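Local coordinates for vacuolar protein-sorting-associated protein 25 (Homo sapiens, PDB 3HTU) that forms part of the ESCRT-II complex, which is required for multivesicular body formation and for sorting endosomal cargo proteins into these bodies, at residues R54-Q57 / A58-Q61. Numbering follows the deposited sequence.
Sequences RALQ and ALQQ
Leu59 lays its CD2 methyl against the CD1 methyl of Leu56, one turn earlier on the same helix, the two carbons 4.1 Å apart and the isobutyl groups slanting across one another. The same CD2 also rests on the carbonyl oxygen of Ala55 (3.8 Å), while Leu59 CB sits beside Leu56 O, so this leucine packs on the backbone of the preceding turn as well as on its side chain. Underneath runs the regular i to i+4 ladder of an alpha-helix. Its shortest rung joins Gln60 N to Leu56 O at 2.7 Å. The rung from Ala58 N to Arg54 O is longer, 3.2 Å. Residues 54-61 lie in helix 49-61 of the C-terminal winged-helix domain of VPS25, and they illustrate how an amphipathic helix divides its faces in such a fold. Ala55 and Leu59 face helix 7-19, where Trp10, Ile14 and Tyr15 receive them; Leu56 and Leu59 also reach Phe78 in the sheet, and Ala55, Leu56 and Leu59 are all buried. Arg54 and Gln61, by contrast, lie exposed. Gln61 keeps its aliphatic part over the previous turn, with CB and CG each 3.6 Å from Gln57 O, the oxygen that also accepts the Gln61 backbone N-H at 3.0 Å. Gln60 takes a different course: its CG is anti to the backbone N (chi1 175°), which carries the amide away from the preceding turn, and OE1 accepts a hydrogen bond from the backbone N of Ile67, tying the helix to strand 65-68. Its CB stays behind, 3.5 Å from Leu56 O.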
ATOM      1  N   ARG A  54      -4.596   7.777  -7.210  1.00 27.28           N
ATOM      2  CA  ARG A  54      -4.172   8.678  -8.278  1.00 27.30           C
ATOM      3  C   ARG A  54      -2.631   8.789  -8.364  1.00 26.57           C
ATOM      4  O   ARG A  54      -2.077   8.972  -9.449  1.00 26.05           O
ATOM      5  CB  ARG A  54      -4.824  10.061  -8.141  1.00 28.24           C
ATOM      6  CG  ARG A  54      -6.364  10.061  -8.003  1.00 31.25           C
ATOM      7  CD  ARG A  54      -7.125  10.069  -9.337  1.00 35.27           C
ATOM      8  NE  ARG A  54      -8.524  10.483  -9.128  1.00 40.65           N
ATOM      9  CZ  ARG A  54      -9.457  10.591 -10.075  1.00 42.24           C
ATOM     10  NH1 ARG A  54      -9.178  10.320 -11.351  1.00 44.42           N
ATOM     11  NH2 ARG A  54     -10.685  10.979  -9.744  1.00 43.08           N
ATOM     12  N   ALA A  55      -1.956   8.697  -7.217  1.00 25.47           N
ATOM     13  CA  ALA A  55      -0.500   8.660  -7.178  1.00 25.02           C
ATOM     14  C   ALA A  55      -0.018   7.397  -7.897  1.00 23.98           C
ATOM     15  O   ALA A  55       0.892   7.456  -8.724  1.00 24.01           O
ATOM     16  CB  ALA A  55       0.006   8.663  -5.747  1.00 24.62           C
ATOM     17  N   LEU A  56      -0.652   6.278  -7.569  1.00 22.77           N
ATOM     18  CA  LEU A  56      -0.300   4.974  -8.119  1.00 23.05           C
ATOM     19  C   LEU A  56      -0.611   4.863  -9.610  1.00 23.15           C
ATOM     20  O   LEU A  56       0.102   4.173 -10.343  1.00 21.54           O
ATOM     21  CB  LEU A  56      -1.036   3.880  -7.350  1.00 22.82           C
ATOM     22  CG  LEU A  56      -0.350   3.143  -6.189  1.00 23.25           C
ATOM     23  CD1 LEU A  56       0.899   3.799  -5.647  1.00 19.70           C
ATOM     24  CD2 LEU A  56      -1.292   2.864  -5.095  1.00 18.66           C
ATOM     25  N   GLN A  57      -1.678   5.542 -10.044  1.00 23.79           N
ATOM     26  CA  GLN A  57      -2.077   5.584 -11.459  1.00 24.13           C
ATOM     27  C   GLN A  57      -1.041   6.324 -12.312  1.00 24.20           C
ATOM     28  O   GLN A  57      -0.735   5.891 -13.424  1.00 24.17           O
ATOM     29  CB  GLN A  57      -3.493   6.183 -11.625  1.00 24.64           C
ATOM     30  CG  GLN A  57      -4.643   5.212 -11.216  1.00 24.55           C
ATOM     31  CD  GLN A  57      -5.958   5.898 -10.857  1.00 26.21           C
ATOM     32  OE1 GLN A  57      -6.145   7.111 -11.065  1.00 29.62           O
ATOM     33  NE2 GLN A  57      -6.881   5.120 -10.305  1.00 28.69           N
ATOM     34  N   ALA A  58      -0.498   7.429 -11.790  1.00 23.83           N
ATOM     35  CA  ALA A  58       0.586   8.140 -12.457  1.00 23.49           C
ATOM     36  C   ALA A  58       1.833   7.261 -12.571  1.00 23.50           C
ATOM     37  O   ALA A  58       2.478   7.240 -13.621  1.00 23.10           O
ATOM     38  CB  ALA A  58       0.913   9.455 -11.741  1.00 24.20           C
ATOM     39  N   LEU A  59       2.144   6.528 -11.497  1.00 22.89           N
ATOM     40  CA  LEU A  59       3.214   5.516 -11.510  1.00 23.34           C
ATOM     41  C   LEU A  59       2.939   4.427 -12.539  1.00 23.00           C
ATOM     42  O   LEU A  59       3.804   4.149 -13.364  1.00 23.30           O
ATOM     43  CB  LEU A  59       3.432   4.898 -10.125  1.00 22.49           C
ATOM     44  CG  LEU A  59       4.528   5.359  -9.141  1.00 23.89           C
ATOM     45  CD1 LEU A  59       5.280   6.633  -9.496  1.00 20.78           C
ATOM     46  CD2 LEU A  59       3.991   5.416  -7.732  1.00 23.92           C
ATOM     47  N   GLN A  60       1.749   3.828 -12.507  1.00 22.99           N
ATOM     48  CA  GLN A  60       1.383   2.814 -13.497  1.00 23.36           C
ATOM     49  C   GLN A  60       1.574   3.288 -14.954  1.00 24.12           C
ATOM     50  O   GLN A  60       2.046   2.512 -15.797  1.00 22.94           O
ATOM     51  CB  GLN A  60      -0.026   2.243 -13.278  1.00 23.66           C
ATOM     52  CG  GLN A  60      -0.465   1.272 -14.390  1.00 23.92           C
ATOM     53  CD  GLN A  60      -1.350   0.117 -13.939  1.00 27.22           C
ATOM     54  OE1 GLN A  60      -1.863   0.093 -12.829  1.00 26.68           O
ATOM     55  NE2 GLN A  60      -1.530  -0.868 -14.835  1.00 31.04           N
ATOM     56  N   GLN A  61       1.202   4.539 -15.230  1.00 24.33           N
ATOM     57  CA  GLN A  61       1.388   5.152 -16.566  1.00 26.08           C
ATOM     58  C   GLN A  61       2.847   5.184 -17.017  1.00 25.45           C
ATOM     59  O   GLN A  61       3.117   5.130 -18.211  1.00 25.56           O
ATOM     60  CB  GLN A  61       0.811   6.573 -16.618  1.00 26.13           C
ATOM     61  CG  GLN A  61      -0.685   6.653 -16.957  1.00 28.24           C
ATOM     62  CD  GLN A  61      -1.198   8.098 -17.062  1.00 29.09           C
ATOM     63  OE1 GLN A  61      -1.338   8.652 -18.166  1.00 33.97           O
ATOM     64  NE2 GLN A  61      -1.470   8.718 -15.910  1.00 32.62           N
TER